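Local structure of Pbp related beta-lactamase (Pyrococcus abyssi, 2QMI) at residues S63-A68 and K170-V175; P112-A117 and A141-M146; P317-G322 and L344-N349. The protein is an octameric, self-compartmentalizing peptidase related to penicillin-binding proteins and beta-lactamases, probably acting through a nucleophilic serine. One frame throughout, in Å; residues are numbered along the deposited sequence.

Contact 1: S63-A68 and K170-V175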
loop_
_atom_site.group_PDB
_atom_site.type_symbol
_atom_site.label_atom_id
_atom_site.label_comp_id
_atom_site.label_asym_id
_atom_site.label_seq_id
_atom_site.Cartn_x
_atom_site.Cartn_y
_atom_site.Cartn_z
ATOM N N SER A 63 26.295 25.242 -34.351
ATOM C CA SER A 63 27.195 25.435 -35.486
ATOM C C SER A 63 26.629 26.503 -36.435
ATOM O O SER A 63 27.371 27.319 -36.983
ATOM C CB SER A 63 27.446 24.109 -36.229
ATOM O OG SER A 63 26.261 23.533 -36.755
ATOM N N PHE A 64 25.310 26.508 -36.609
ATOM C CA PHE A 64 24.655 27.489 -37.464
ATOM C C PHE A 64 24.870 28.894 -36.903
ATOM O O PHE A 64 25.244 29.808 -37.624
ATOM C CB PHE A 64 23.159 27.189 -37.549
ATOM C CG PHE A 64 22.834 25.972 -38.349
ATOM C CD1 PHE A 64 22.355 26.087 -39.652
ATOM C CD2 PHE A 64 22.996 24.705 -37.806
ATOM C CE1 PHE A 64 22.040 24.957 -40.402
ATOM C CE2 PHE A 64 22.685 23.570 -38.546
ATOM C CZ PHE A 64 22.205 23.697 -39.846
ATOM N N THR A 65 24.638 29.054 -35.605
ATOM C CA THR A 65 24.819 30.335 -34.951
ATOM C C THR A 65 26.253 30.825 -35.146
ATOM O O THR A 65 26.482 32.014 -35.392
ATOM C CB THR A 65 24.530 30.235 -33.441
ATOM O OG1 THR A 65 23.144 29.940 -33.235
ATOM C CG2 THR A 65 24.883 31.542 -32.736
ATOM N N ALA A 66 27.217 29.914 -35.027
ATOM C CA ALA A 66 28.624 30.274 -35.184
ATOM C C ALA A 66 28.928 30.696 -36.619
ATOM O O ALA A 66 29.751 31.585 -36.849
ATOM C CB ALA A 66 29.512 29.105 -34.783
ATOM N N LEU A 67 28.260 30.063 -37.578
ATOM C CA LEU A 67 28.465 30.382 -38.982
ATOM C C LEU A 67 27.962 31.796 -39.260
ATOM O O LEU A 67 28.644 32.589 -39.917
ATOM C CB LEU A 67 27.733 29.368 -39.869
ATOM C CG LEU A 67 27.954 29.460 -41.386
ATOM C CD1 LEU A 67 29.438 29.308 -41.719
ATOM C CD2 LEU A 67 27.154 28.371 -42.076
ATOM N N ALA A 68 26.771 32.110 -38.760
ATOM C CA ALA A 68 26.193 33.439 -38.945
ATOM C C ALA A 68 27.184 34.483 -38.442
ATOM O O ALA A 68 27.394 35.521 -39.083
ATOM C CB ALA A 68 24.886 33.555 -38.182
ATOM N N LYS A 170 21.435 37.106 -29.894
ATOM C CA LYS A 170 21.038 38.497 -29.716
ATOM C C LYS A 170 22.028 39.423 -30.424
ATOM O O LYS A 170 21.651 40.460 -30.964
ATOM C CB LYS A 170 20.976 38.833 -28.220
ATOM C CG LYS A 170 20.456 40.237 -27.910
ATOM C CD LYS A 170 19.131 40.486 -28.610
ATOM C CE LYS A 170 18.075 39.489 -28.177
ATOM N NZ LYS A 170 16.851 39.592 -29.040
ATOM N N ILE A 171 23.302 39.047 -30.406
ATOM C CA ILE A 171 24.334 39.831 -31.071
ATOM C C ILE A 171 24.048 39.829 -32.574
ATOM O O ILE A 171 24.207 40.846 -33.255
ATOM C CB ILE A 171 25.732 39.242 -30.788
ATOM C CG1 ILE A 171 26.103 39.514 -29.329
ATOM C CG2 ILE A 171 26.760 39.842 -31.729
ATOM C CD1 ILE A 171 27.446 38.998 -28.913
ATOM N N ILE A 172 23.603 38.685 -33.081
ATOM C CA ILE A 172 23.281 38.554 -34.495
ATOM C C ILE A 172 22.154 39.505 -34.881
ATOM O O ILE A 172 22.207 40.146 -35.929
ATOM C CB ILE A 172 22.882 37.105 -34.824
ATOM C CG1 ILE A 172 24.139 36.227 -34.805
ATOM C CG2 ILE A 172 22.142 37.043 -36.155
ATOM C CD1 ILE A 172 23.882 34.748 -35.051
ATOM N N GLU A 173 21.137 39.607 -34.033
ATOM C CA GLU A 173 20.021 40.496 -34.323
ATOM C C GLU A 173 20.484 41.949 -34.217
ATOM O O GLU A 173 20.131 42.792 -35.044
ATOM C CB GLU A 173 18.866 40.247 -33.348
ATOM C CG GLU A 173 18.438 38.787 -33.240
ATOM C CD GLU A 173 17.101 38.620 -32.541
ATOM O OE1 GLU A 173 16.854 39.339 -31.548
ATOM O OE2 GLU A 173 16.300 37.766 -32.977
ATOM N N LYS A 174 21.276 42.230 -33.188
ATOM C CA LYS A 174 21.786 43.571 -32.966
ATOM C C LYS A 174 22.563 44.071 -34.183
ATOM O O LYS A 174 22.392 45.211 -34.619
ATOM C CB LYS A 174 22.695 43.588 -31.732
ATOM C CG LYS A 174 23.443 44.906 -31.523
ATOM C CD LYS A 174 22.486 46.048 -31.204
ATOM C CE LYS A 174 23.219 47.376 -31.126
ATOM N NZ LYS A 174 22.275 48.491 -30.822
ATOM N N VAL A 175 23.406 43.210 -34.739
ATOM C CA VAL A 175 24.227 43.582 -35.886
ATOM C C VAL A 175 23.557 43.496 -37.253
ATOM O O VAL A 175 23.747 44.385 -38.074
ATOM C CB VAL A 175 25.528 42.752 -35.916
ATOM C CG1 VAL A 175 26.304 43.037 -37.191
ATOM C CG2 VAL A 175 26.376 43.081 -34.692
#
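The flat group that I172 meets is the peptide at T65: methyl CD1 comes to 3.8 Å from T65 O, while the two side chains approach at T65 CG2 and I172 CD1, 4.1 Å apart. Away from this meeting, the ring of F64 stacks with that of Y247. On the other helix, the carboxylate of E173 receives K170 NZ on the syn side of OE1, 32° out of its plane, in a salt bridge; K170 also pairs with E137.

A single methyl does most of the joining. I172 runs fully extended beyond CG1 (chi2 177°), which carries CD1 to 3.5 Å from A68 CB, tighter than usual carbon packing. Alanine suits this place because its lone methyl lets the isoleucine reach close to the helix. T65 is two-sided: CG2 serves the apolar contact, and OG1 bonds to Y180 OH and A233 O, so its buried hydroxyl is satisfied.

The T65 side chain lies near, without touching, residues of what is probably the SxxK motif of this family. The two segments share little surface, but T65 also touches Y165 and L168 earlier on helix 162-176, and helix 180-189 packs beside both segments, Y183 touching A68 and Y180 touching I172.

Contact 2: P112-A117 and A141-M146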
loop_
_atom_site.group_PDB
_atom_site.type_symbol
_atom_site.label_atom_id
_atom_site.label_comp_id
_atom_site.label_asym_id
_atom_site.label_seq_id
_atom_site.Cartn_x
_atom_site.Cartn_y
_atom_site.Cartn_z
ATOM N N PRO A 112 30.347 29.567 -15.204
ATOM C CA PRO A 112 29.845 28.198 -15.332
ATOM C C PRO A 112 28.373 28.207 -15.739
ATOM O O PRO A 112 27.681 29.225 -15.618
ATOM C CB PRO A 112 30.089 27.608 -13.951
ATOM C CG PRO A 112 29.959 28.797 -13.052
ATOM C CD PRO A 112 30.674 29.891 -13.805
ATOM N N SER A 113 27.907 27.066 -16.227
ATOM C CA SER A 113 26.547 26.930 -16.696
ATOM C C SER A 113 25.456 27.317 -15.720
ATOM O O SER A 113 25.562 27.117 -14.511
ATOM C CB SER A 113 26.304 25.495 -17.157
ATOM O OG SER A 113 24.922 25.243 -17.344
ATOM N N LEU A 114 24.402 27.898 -16.268
ATOM C CA LEU A 114 23.241 28.240 -15.479
ATOM C C LEU A 114 22.407 27.007 -15.847
ATOM O O LEU A 114 22.506 26.513 -16.965
ATOM C CB LEU A 114 22.583 29.528 -16.007
ATOM C CG LEU A 114 23.476 30.728 -16.382
ATOM C CD1 LEU A 114 22.591 31.886 -16.856
ATOM C CD2 LEU A 114 24.333 31.161 -15.197
ATOM N N GLY A 115 21.620 26.470 -14.935
ATOM C CA GLY A 115 20.841 25.298 -15.295
ATOM C C GLY A 115 19.635 25.655 -16.148
ATOM O O GLY A 115 18.642 24.931 -16.145
ATOM N N TYR A 116 19.729 26.759 -16.889
ATOM C CA TYR A 116 18.633 27.246 -17.724
ATOM C C TYR A 116 17.946 26.206 -18.616
ATOM O O TYR A 116 16.768 25.920 -18.428
ATOM C CB TYR A 116 19.123 28.469 -18.539
ATOM C CG TYR A 116 18.738 28.507 -20.009
ATOM C CD1 TYR A 116 19.723 28.567 -21.001
ATOM C CD2 TYR A 116 17.401 28.437 -20.413
ATOM C CE1 TYR A 116 19.387 28.544 -22.358
ATOM C CE2 TYR A 116 17.056 28.413 -21.765
ATOM C CZ TYR A 116 18.054 28.460 -22.728
ATOM O OH TYR A 116 17.719 28.382 -24.057
ATOM N N ALA A 117 18.663 25.638 -19.577
ATOM C CA ALA A 117 18.057 24.666 -20.477
ATOM C C ALA A 117 17.569 23.423 -19.736
ATOM O O ALA A 117 16.512 22.880 -20.057
ATOM C CB ALA A 117 19.036 24.279 -21.575
ATOM N N ALA A 141 16.896 38.242 -19.662
ATOM C CA ALA A 141 16.413 38.949 -18.483
ATOM C C ALA A 141 16.816 38.115 -17.264
ATOM O O ALA A 141 17.510 38.594 -16.365
ATOM C CB ALA A 141 14.897 39.109 -18.551
ATOM N N PHE A 142 16.391 36.855 -17.261
ATOM C CA PHE A 142 16.710 35.910 -16.190
ATOM C C PHE A 142 18.217 35.885 -15.854
ATOM O O PHE A 142 18.601 35.912 -14.687
ATOM C CB PHE A 142 16.245 34.507 -16.608
ATOM C CG PHE A 142 16.519 33.437 -15.589
ATOM C CD1 PHE A 142 15.900 33.462 -14.343
ATOM C CD2 PHE A 142 17.386 32.388 -15.884
ATOM C CE1 PHE A 142 16.137 32.454 -13.403
ATOM C CE2 PHE A 142 17.634 31.372 -14.951
ATOM C CZ PHE A 142 17.009 31.406 -13.711
ATOM N N ALA A 143 19.061 35.841 -16.880
ATOM C CA ALA A 143 20.513 35.788 -16.690
ATOM C C ALA A 143 21.178 37.133 -16.370
ATOM O O ALA A 143 22.398 37.261 -16.458
ATOM C CB ALA A 143 21.171 35.171 -17.937
ATOM N N ARG A 144 20.386 38.121 -15.969
ATOM C CA ARG A 144 20.916 39.444 -15.666
ATOM C C ARG A 144 22.141 39.502 -14.746
ATOM O O ARG A 144 22.997 40.372 -14.913
ATOM C CB ARG A 144 19.811 40.337 -15.082
ATOM C CG ARG A 144 20.266 41.782 -14.914
ATOM C CD ARG A 144 19.128 42.768 -14.706
ATOM N NE ARG A 144 18.641 42.817 -13.327
ATOM C CZ ARG A 144 18.414 43.954 -12.669
ATOM N NH1 ARG A 144 18.640 45.120 -13.265
ATOM N NH2 ARG A 144 17.954 43.932 -11.423
ATOM N N ASP A 145 22.234 38.589 -13.783
ATOM C CA ASP A 145 23.354 38.596 -12.846
ATOM C C ASP A 145 24.402 37.518 -13.118
ATOM O O ASP A 145 25.185 37.185 -12.222
ATOM C CB ASP A 145 22.842 38.414 -11.410
ATOM C CG ASP A 145 21.710 39.362 -11.062
ATOM O OD1 ASP A 145 21.901 40.582 -11.202
ATOM O OD2 ASP A 145 20.629 38.879 -10.644
ATOM N N MET A 146 24.436 36.978 -14.336
ATOM C CA MET A 146 25.390 35.910 -14.646
ATOM C C MET A 146 26.853 36.293 -14.419
ATOM O O MET A 146 27.709 35.426 -14.226
ATOM C CB MET A 146 25.191 35.403 -16.086
ATOM C CG MET A 146 25.522 36.393 -17.180
ATOM S SD MET A 146 25.043 35.740 -18.810
ATOM C CE MET A 146 26.304 34.470 -19.053
#
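L114 reaches across to A143 and M146 with the two branches of its isobutyl group. Its CB points toward segment 141-146 and serves as a stem; CG follows, placed beside the backbone N (chi1 -44°), which holds the fork over the other segment. From there CD1 ends 3.7 Å from A143 CB, and CD2 ends more loosely, 4.4 Å from M146 CB. A forked leucine suits this place because one residue can touch two partners three positions apart, which sit on the same side of their turn: M146 N donates to A143 O at 3.0 Å. A143, small, lets CD1 come near the backbone, whereas M146 is longer. W149 and T163 also pack on L114, and L92 on M146.

S113 OG reaches forward to the next residue, donating to L114 O at 2.8 Å, coming from above the carbonyl plane, 61° out of it, and so not along a lone pair.

The surroundings belong to a subunit interface. In a second subunit, Y373 touches L114, meets the F142 ring edge-to-face and bonds through its OH to F142 O and D145 N, while K374 of that subunit forms a salt bridge with D145. Y373 and K374 belong to the octamerisation domain, so this apolar contact lies where the beta-lactamase-like part of one chain receives the octamerisation domain of another.

Contact 3: P317-G322 and L344-N349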
loop_
_atom_site.group_PDB
_atom_site.type_symbol
_atom_site.label_atom_id
_atom_site.label_comp_id
_atom_site.label_asym_id
_atom_site.label_seq_id
_atom_site.Cartn_x
_atom_site.Cartn_y
_atom_site.Cartn_z
ATOM N N PRO A 317 36.993 16.093 -43.050
ATOM C CA PRO A 317 37.423 16.810 -44.256
ATOM C C PRO A 317 38.531 16.096 -45.010
ATOM O O PRO A 317 38.494 16.008 -46.237
ATOM C CB PRO A 317 37.881 18.157 -43.711
ATOM C CG PRO A 317 36.996 18.357 -42.553
ATOM C CD PRO A 317 37.019 17.001 -41.889
ATOM N N GLU A 318 39.517 15.596 -44.270
ATOM C CA GLU A 318 40.638 14.878 -44.873
ATOM C C GLU A 318 40.201 13.736 -45.786
ATOM O O GLU A 318 40.728 13.578 -46.882
ATOM C CB GLU A 318 41.552 14.310 -43.785
ATOM C CG GLU A 318 42.559 15.307 -43.212
ATOM C CD GLU A 318 43.691 15.601 -44.175
ATOM O OE1 GLU A 318 44.643 16.313 -43.767
ATOM O OE2 GLU A 318 43.633 15.125 -45.336
ATOM N N LYS A 319 39.249 12.935 -45.321
ATOM C CA LYS A 319 38.757 11.791 -46.084
ATOM C C LYS A 319 37.459 12.113 -46.810
ATOM O O LYS A 319 36.883 11.257 -47.479
ATOM C CB LYS A 319 38.534 10.599 -45.147
ATOM C CG LYS A 319 39.816 9.977 -44.598
ATOM C CD LYS A 319 40.611 9.271 -45.706
ATOM C CE LYS A 319 41.921 8.680 -45.183
ATOM N NZ LYS A 319 42.867 9.740 -44.693
ATOM N N LYS A 320 37.002 13.351 -46.659
ATOM C CA LYS A 320 35.769 13.817 -47.283
ATOM C C LYS A 320 34.538 12.973 -46.973
ATOM O O LYS A 320 33.721 12.695 -47.846
ATOM C CB LYS A 320 35.962 13.938 -48.792
ATOM C CG LYS A 320 36.745 15.186 -49.177
ATOM C CD LYS A 320 36.867 15.334 -50.679
ATOM C CE LYS A 320 37.711 14.205 -51.274
ATOM N NZ LYS A 320 37.855 14.367 -52.747
ATOM N N ILE A 321 34.399 12.588 -45.712
ATOM C CA ILE A 321 33.258 11.793 -45.288
ATOM C C ILE A 321 32.511 12.527 -44.172
ATOM O O ILE A 321 33.073 13.391 -43.500
ATOM C CB ILE A 321 33.715 10.389 -44.801
ATOM C CG1 ILE A 321 34.919 10.531 -43.865
ATOM C CG2 ILE A 321 34.060 9.502 -46.014
ATOM C CD1 ILE A 321 35.409 9.228 -43.273
ATOM N N GLY A 322 31.238 12.192 -43.989
ATOM C CA GLY A 322 30.450 12.842 -42.956
ATOM C C GLY A 322 29.198 12.047 -42.664
ATOM O O GLY A 322 28.719 11.314 -43.525
ATOM N N LEU A 344 33.416 2.340 -40.175
ATOM C CA LEU A 344 33.252 1.424 -41.296
ATOM C C LEU A 344 33.797 2.050 -42.572
ATOM O O LEU A 344 34.563 1.426 -43.312
ATOM C CB LEU A 344 31.778 1.074 -41.474
ATOM C CG LEU A 344 31.170 0.243 -40.346
ATOM C CD1 LEU A 344 29.675 0.067 -40.594
ATOM C CD2 LEU A 344 31.871 -1.107 -40.271
ATOM N N LEU A 345 33.396 3.292 -42.821
ATOM C CA LEU A 345 33.841 4.038 -43.997
ATOM C C LEU A 345 35.358 4.219 -44.014
ATOM O O LEU A 345 35.963 4.308 -45.086
ATOM C CB LEU A 345 33.167 5.413 -44.027
ATOM C CG LEU A 345 31.672 5.444 -44.352
ATOM C CD1 LEU A 345 31.087 6.793 -43.991
ATOM C CD2 LEU A 345 31.477 5.153 -45.831
ATOM N N LEU A 346 35.960 4.292 -42.830
ATOM C CA LEU A 346 37.403 4.453 -42.700
ATOM C C LEU A 346 38.102 3.091 -42.734
ATOM O O LEU A 346 39.309 2.990 -42.474
ATOM C CB LEU A 346 37.745 5.161 -41.385
ATOM C CG LEU A 346 37.489 6.668 -41.279
ATOM C CD1 LEU A 346 37.631 7.109 -39.823
ATOM C CD2 LEU A 346 38.471 7.428 -42.156
ATOM N N GLY A 347 37.335 2.045 -43.029
ATOM C CA GLY A 347 37.898 0.710 -43.102
ATOM C C GLY A 347 38.353 0.110 -41.783
ATOM O O GLY A 347 39.174 -0.810 -41.773
ATOM N N LYS A 348 37.834 0.616 -40.669
ATOM C CA LYS A 348 38.206 0.087 -39.357
ATOM C C LYS A 348 37.049 -0.657 -38.696
ATOM O O LYS A 348 35.886 -0.325 -38.922
ATOM C CB LYS A 348 38.662 1.215 -38.431
ATOM C CG LYS A 348 39.936 1.895 -38.886
ATOM C CD LYS A 348 40.642 2.545 -37.721
ATOM C CE LYS A 348 42.102 2.804 -38.062
ATOM N NZ LYS A 348 42.173 3.540 -39.342
ATOM N N ASN A 349 37.373 -1.658 -37.880
ATOM C CA ASN A 349 36.354 -2.433 -37.177
ATOM C C ASN A 349 35.896 -1.658 -35.933
ATOM O O ASN A 349 36.653 -1.496 -34.969
ATOM C CB ASN A 349 36.906 -3.796 -36.746
ATOM C CG ASN A 349 35.834 -4.689 -36.144
ATOM O OD1 ASN A 349 34.860 -4.199 -35.555
ATOM N ND2 ASN A 349 36.007 -6.006 -36.276
#
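A beta hairpin with a G1 bulge meets a helix end closed by a Schellman motif where I321 and K319 pack on L346. The hairpin joins strands 310-316 and 321-327, with K320 and I321 both facing I316 at the bulge. K320 has positive phi (55°), unusual for a residue with a side chain. At the other turn G347, also at positive phi, is the C-prime residue, and its N returns to L344 O at 2.9 Å; glycine takes this conformation easily, as it has no CB.

Between the turns the contact is made by branch ends. I321 CD1 lies 3.7 Å from L346 CD2 and 3.9 Å from L346 CG, and touches L345 CB more distantly at 4.5 Å. Its CG1 sits between the backbone N and the carbonyl carbon (chi1 46°), a crowded place that nevertheless directs CD1 to the leucines. The same L346 CD2 is met by K319 CG at 3.8 Å, the two side chains crossing at about a right angle.

The branched I321 suits its buried place by bringing a methyl from the sheet to the leucines, and L346 suits the seam because its CD2 serves two partners. Lysine suits the exposed edge: its CG packs on L346 and NZ makes a long, weak ion pair with E297. I316 and E297 also touch L346, and M1 packs on L345. Across the two segments the chemistry is that of apolar carbon packing, which implies a join buried at I321 and open toward K319, without directional bonds.

All three contacts lie within the beta-lactamase-like part of the chain. Along the chain, contact 2 is nested inside the loop closed by contact 1, and contact 3 follows both. Contacts 1 and 2 share the helical region: their centres are about 19 Å apart, their nearest atoms about 9 Å, and helix 162-176 carries half of contact 1 while touching L114, Y116 and A117 of contact 2. Contact 3 joins the large antiparallel sheet to helix 334-345, centre-to-centre about 31 Å from contact 1 and about 39 Å from contact 2, on the opposite side of the chain's centre from contact 2. Contact 2 faces other subunits, whereas contacts 1 and 3 pack within one chain.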